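Local coordinates for MHC class I protein (Ginglymostoma cirratum, PDB 6LUP) that probably presents bound peptides at the cell surface to T cells, as MHC class I heavy chains do, at residues G97-V111 and L158-L170. Residues are numbered along the deposited sequence; the frame is centred on the assembly and turned at random.
Sequences GCELRDDGSSNTGFV and LEGICIEWLQKYL
With SG of C98 set between its own backbone N and carbonyl carbon and SG of C162 swung anti to its N (chi1 -176°), the two sulfurs join in a 2.1 Å disulfide. Its central torsion, -83°, is the near-perpendicular twist usual for such a bond. This is the alpha2-domain disulfide familiar from MHC class I molecules, a clear example of a covalent staple fixing a helix across a sheet. No hydrogen bond spans the interface; apolar groups fill in around the staple. On one flank L158 lays its branches over the hairpin backbone, CD2 lying 3.4 Å from F110 O and CD1 4.2 Å from V111 CG1. G109 has no side chain here, and the helix comes close: the CA of G109 is 5.3 Å from the CA of L158. On the other flank I163 sends CD1 to within 3.9 Å of C98 CB, while L100 packs against I163, L166, Q167 and L170, its CB 3.9 Å from L166 CD2. Q167 passes across L100 at roughly a right angle. Residues 158-170 of helix 148-172 cross strand 97-100 at -63°; beneath them C162 and L166 also touch L5 of strand 3-12, and on the groove side Y169 hydrogen-bonds the bound peptide's backbone.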
loop_
_atom_site.group_PDB
_atom_site.type_symbol
_atom_site.label_atom_id
_atom_site.label_comp_id
_atom_site.label_asym_id
_atom_site.label_seq_id
_atom_site.Cartn_x
_atom_site.Cartn_y
_atom_site.Cartn_z
ATOM N N GLY A 97 1.731 -5.445 13.519
ATOM C CA GLY A 97 3.117 -5.609 13.142
ATOM C C GLY A 97 4.088 -5.132 14.193
ATOM O O GLY A 97 3.696 -4.741 15.291
ATOM N N CYS A 98 5.365 -5.169 13.835
ATOM C CA CYS A 98 6.443 -4.791 14.727
ATOM C C CYS A 98 7.503 -4.041 13.940
ATOM O O CYS A 98 7.588 -4.181 12.722
ATOM C CB CYS A 98 7.059 -6.034 15.364
ATOM S SG CYS A 98 7.674 -7.235 14.160
ATOM N N GLU A 99 8.301 -3.243 14.642
ATOM C CA GLU A 99 9.420 -2.542 14.032
ATOM C C GLU A 99 10.711 -2.801 14.804
ATOM O O GLU A 99 10.748 -2.678 16.028
ATOM C CB GLU A 99 9.136 -1.042 13.953
ATOM C CG GLU A 99 10.275 -0.233 13.361
ATOM C CD GLU A 99 9.914 1.222 13.171
ATOM O OE1 GLU A 99 9.853 1.960 14.182
ATOM O OE2 GLU A 99 9.697 1.625 12.008
ATOM N N LEU A 100 11.757 -3.158 14.065
ATOM C CA LEU A 100 13.079 -3.416 14.620
ATOM C C LEU A 100 13.995 -2.217 14.397
ATOM O O LEU A 100 14.115 -1.710 13.279
ATOM C CB LEU A 100 13.677 -4.666 13.973
ATOM C CG LEU A 100 15.078 -5.129 14.363
ATOM C CD1 LEU A 100 15.086 -5.782 15.737
ATOM C CD2 LEU A 100 15.595 -6.096 13.310
ATOM N N ARG A 101 14.643 -1.778 15.474
ATOM C CA ARG A 101 15.511 -0.606 15.435
ATOM C C ARG A 101 16.927 -0.919 15.913
ATOM O O ARG A 101 17.114 -1.510 16.982
ATOM C CB ARG A 101 14.918 0.522 16.280
ATOM C CG ARG A 101 13.544 0.990 15.832
ATOM C CD ARG A 101 13.142 2.269 16.544
ATOM N NE ARG A 101 11.775 2.666 16.218
ATOM C CZ ARG A 101 11.069 3.573 16.893
ATOM N NH1 ARG A 101 9.828 3.859 16.516
ATOM N NH2 ARG A 101 11.592 4.187 17.946
ATOM N N ASP A 102 17.916 -0.527 15.109
ATOM C CA ASP A 102 19.327 -0.609 15.502
ATOM C C ASP A 102 19.853 0.756 15.952
ATOM O O ASP A 102 20.691 0.843 16.851
ATOM C CB ASP A 102 20.198 -1.202 14.381
ATOM C CG ASP A 102 19.916 -0.593 13.008
ATOM O OD1 ASP A 102 19.423 0.556 12.930
ATOM O OD2 ASP A 102 20.195 -1.269 11.993
ATOM N N ASP A 103 19.349 1.812 15.315
ATOM C CA ASP A 103 19.654 3.195 15.689
ATOM C C ASP A 103 18.842 3.571 16.929
ATOM O O ASP A 103 17.662 3.922 16.830
ATOM C CB ASP A 103 19.348 4.155 14.529
ATOM C CG ASP A 103 20.213 3.896 13.297
ATOM O OD1 ASP A 103 21.455 4.037 13.388
ATOM O OD2 ASP A 103 19.645 3.567 12.231
ATOM N N GLY A 104 19.496 3.520 18.087
ATOM C CA GLY A 104 18.811 3.531 19.374
ATOM C C GLY A 104 18.889 2.110 19.906
ATOM O O GLY A 104 19.985 1.558 19.997
ATOM N N SER A 105 17.762 1.493 20.263
ATOM C CA SER A 105 16.429 2.095 20.322
ATOM C C SER A 105 15.476 1.010 20.799
ATOM O O SER A 105 15.823 -0.176 20.796
ATOM C CB SER A 105 15.967 2.608 18.959
ATOM O OG SER A 105 14.810 3.414 19.103
ATOM N N SER A 106 14.271 1.406 21.197
ATOM C CA SER A 106 13.298 0.446 21.701
ATOM C C SER A 106 12.393 -0.070 20.582
ATOM O O SER A 106 11.832 0.714 19.813
ATOM C CB SER A 106 12.471 1.067 22.827
ATOM O OG SER A 106 11.912 0.066 23.655
ATOM N N ASN A 107 12.272 -1.394 20.489
ATOM C CA ASN A 107 11.391 -2.034 19.509
ATOM C C ASN A 107 9.930 -1.693 19.740
ATOM O O ASN A 107 9.484 -1.583 20.883
ATOM C CB ASN A 107 11.568 -3.551 19.528
ATOM C CG ASN A 107 12.830 -4.005 18.821
ATOM O OD1 ASN A 107 13.200 -5.175 18.896
ATOM N ND2 ASN A 107 13.495 -3.084 18.128
ATOM N N THR A 108 9.188 -1.523 18.651
ATOM C CA THR A 108 7.777 -1.160 18.746
ATOM C C THR A 108 6.872 -2.217 18.123
ATOM O O THR A 108 7.327 -3.089 17.382
ATOM C CB THR A 108 7.484 0.224 18.115
ATOM O OG1 THR A 108 7.589 0.148 16.688
ATOM C CG2 THR A 108 8.446 1.287 18.650
ATOM N N GLY A 109 5.589 -2.134 18.443
ATOM C CA GLY A 109 4.596 -3.061 17.932
ATOM C C GLY A 109 3.220 -2.449 18.047
ATOM O O GLY A 109 3.010 -1.523 18.832
ATOM N N PHE A 110 2.282 -2.965 17.259
ATOM C CA PHE A 110 0.931 -2.426 17.214
ATOM C C PHE A 110 -0.062 -3.469 16.740
ATOM O O PHE A 110 0.279 -4.361 15.964
ATOM C CB PHE A 110 0.864 -1.202 16.288
ATOM C CG PHE A 110 1.095 -1.525 14.831
ATOM C CD1 PHE A 110 2.386 -1.541 14.300
ATOM C CD2 PHE A 110 0.020 -1.812 13.984
ATOM C CE1 PHE A 110 2.597 -1.839 12.961
ATOM C CE2 PHE A 110 0.229 -2.115 12.645
ATOM C CZ PHE A 110 1.518 -2.127 12.133
ATOM N N VAL A 111 -1.294 -3.341 17.218
ATOM C CA VAL A 111 -2.427 -4.067 16.665
ATOM C C VAL A 111 -3.638 -3.135 16.723
ATOM O O VAL A 111 -4.019 -2.658 17.794
ATOM C CB VAL A 111 -2.661 -5.450 17.340
ATOM C CG1 VAL A 111 -2.786 -5.336 18.852
ATOM C CG2 VAL A 111 -3.870 -6.155 16.743
ATOM N N LEU A 158 3.912 -9.600 19.222
ATOM C CA LEU A 158 4.405 -8.305 18.775
ATOM C C LEU A 158 5.854 -8.054 19.182
ATOM O O LEU A 158 6.640 -7.539 18.385
ATOM C CB LEU A 158 3.505 -7.170 19.281
ATOM C CG LEU A 158 2.051 -7.099 18.792
ATOM C CD1 LEU A 158 1.337 -5.921 19.439
ATOM C CD2 LEU A 158 1.945 -7.026 17.271
ATOM N N GLU A 159 6.203 -8.435 20.408
ATOM C CA GLU A 159 7.537 -8.181 20.952
ATOM C C GLU A 159 8.534 -9.300 20.675
ATOM O O GLU A 159 9.734 -9.048 20.580
ATOM C CB GLU A 159 7.468 -7.932 22.456
ATOM C CG GLU A 159 6.841 -6.604 22.852
ATOM C CD GLU A 159 6.699 -6.445 24.357
ATOM O OE1 GLU A 159 7.090 -7.376 25.100
ATOM O OE2 GLU A 159 6.193 -5.389 24.797
ATOM N N GLY A 160 8.047 -10.532 20.564
ATOM C CA GLY A 160 8.936 -11.683 20.423
ATOM C C GLY A 160 8.894 -12.348 19.061
ATOM O O GLY A 160 9.857 -12.276 18.291
ATOM N N ILE A 161 7.772 -12.998 18.768
ATOM C CA ILE A 161 7.628 -13.789 17.553
ATOM C C ILE A 161 7.853 -12.938 16.301
ATOM O O ILE A 161 8.628 -13.315 15.419
ATOM C CB ILE A 161 6.260 -14.506 17.516
ATOM C CG1 ILE A 161 6.220 -15.620 18.570
ATOM C CG2 ILE A 161 5.988 -15.092 16.140
ATOM C CD1 ILE A 161 4.831 -15.972 19.059
ATOM N N CYS A 162 7.185 -11.788 16.249
ATOM C CA CYS A 162 7.222 -10.905 15.086
ATOM C C CYS A 162 8.646 -10.425 14.794
ATOM O O CYS A 162 9.119 -10.507 13.660
ATOM C CB CYS A 162 6.274 -9.721 15.306
ATOM S SG CYS A 162 6.106 -8.565 13.928
ATOM N N ILE A 163 9.321 -9.933 15.828
ATOM C CA ILE A 163 10.707 -9.481 15.726
ATOM C C ILE A 163 11.628 -10.601 15.234
ATOM O O ILE A 163 12.425 -10.400 14.317
ATOM C CB ILE A 163 11.213 -8.926 17.083
ATOM C CG1 ILE A 163 10.491 -7.612 17.454
ATOM C CG2 ILE A 163 12.730 -8.780 17.095
ATOM C CD1 ILE A 163 10.756 -6.429 16.540
ATOM N N GLU A 164 11.497 -11.779 15.835
ATOM C CA GLU A 164 12.345 -12.926 15.504
ATOM C C GLU A 164 12.264 -13.341 14.026
ATOM O O GLU A 164 13.291 -13.534 13.378
ATOM C CB GLU A 164 12.027 -14.105 16.429
ATOM C CG GLU A 164 12.895 -15.335 16.200
ATOM C CD GLU A 164 12.506 -16.527 17.064
ATOM O OE1 GLU A 164 13.295 -17.502 17.095
ATOM O OE2 GLU A 164 11.421 -16.504 17.706
ATOM N N TRP A 165 11.045 -13.474 13.508
ATOM C CA TRP A 165 10.829 -13.827 12.103
ATOM C C TRP A 165 11.229 -12.704 11.146
ATOM O O TRP A 165 11.748 -12.970 10.057
ATOM C CB TRP A 165 9.383 -14.268 11.864
ATOM C CG TRP A 165 9.130 -15.643 12.378
ATOM C CD1 TRP A 165 8.830 -15.998 13.664
ATOM C CD2 TRP A 165 9.188 -16.862 11.628
ATOM N NE1 TRP A 165 8.691 -17.362 13.760
ATOM C CE2 TRP A 165 8.910 -17.919 12.527
ATOM C CE3 TRP A 165 9.447 -17.164 10.285
ATOM C CZ2 TRP A 165 8.871 -19.261 12.122
ATOM C CZ3 TRP A 165 9.416 -18.497 9.883
ATOM C CH2 TRP A 165 9.126 -19.531 10.801
ATOM N N LEU A 166 11.002 -11.455 11.555
ATOM C CA LEU A 166 11.469 -10.312 10.771
ATOM C C LEU A 166 12.976 -10.424 10.547
ATOM O O LEU A 166 13.457 -10.217 9.434
ATOM C CB LEU A 166 11.106 -8.975 11.431
ATOM C CG LEU A 166 11.643 -7.698 10.758
ATOM C CD1 LEU A 166 11.192 -7.558 9.308
ATOM C CD2 LEU A 166 11.275 -6.451 11.549
ATOM N N GLN A 167 13.706 -10.788 11.599
ATOM C CA GLN A 167 15.155 -10.968 11.516
ATOM C C GLN A 167 15.564 -12.098 10.575
ATOM O O GLN A 167 16.589 -12.008 9.896
ATOM C CB GLN A 167 15.752 -11.167 12.908
ATOM C CG GLN A 167 16.067 -9.847 13.593
ATOM C CD GLN A 167 16.277 -9.978 15.086
ATOM O OE1 GLN A 167 16.080 -11.047 15.666
ATOM N NE2 GLN A 167 16.678 -8.882 15.721
ATOM N N LYS A 168 14.747 -13.147 10.529
ATOM C CA LYS A 168 14.974 -14.258 9.620
ATOM C C LYS A 168 14.716 -13.809 8.188
ATOM O O LYS A 168 15.503 -14.100 7.289
ATOM C CB LYS A 168 14.073 -15.439 9.981
ATOM C CG LYS A 168 14.340 -16.693 9.162
ATOM C CD LYS A 168 13.191 -17.678 9.263
ATOM C CE LYS A 168 13.548 -18.985 8.582
ATOM N NZ LYS A 168 12.405 -19.933 8.606
ATOM N N TYR A 169 13.614 -13.090 7.990
ATOM C CA TYR A 169 13.258 -12.558 6.678
ATOM C C TYR A 169 14.338 -11.636 6.122
ATOM O O TYR A 169 14.689 -11.728 4.948
ATOM C CB TYR A 169 11.917 -11.820 6.731
ATOM C CG TYR A 169 10.719 -12.690 7.058
ATOM C CD1 TYR A 169 10.670 -14.032 6.676
ATOM C CD2 TYR A 169 9.615 -12.156 7.720
ATOM C CE1 TYR A 169 9.570 -14.820 6.968
ATOM C CE2 TYR A 169 8.506 -12.933 8.013
ATOM C CZ TYR A 169 8.486 -14.261 7.636
ATOM O OH TYR A 169 7.384 -15.032 7.927
ATOM N N LEU A 170 14.866 -10.762 6.975
ATOM C CA LEU A 170 15.939 -9.845 6.582
ATOM C C LEU A 170 17.211 -10.566 6.135
ATOM O O LEU A 170 17.910 -10.095 5.243
ATOM C CB LEU A 170 16.251 -8.851 7.704
ATOM C CG LEU A 170 15.185 -7.783 7.978
ATOM C CD1 LEU A 170 15.425 -7.123 9.324
ATOM C CD2 LEU A 170 15.124 -6.737 6.876
#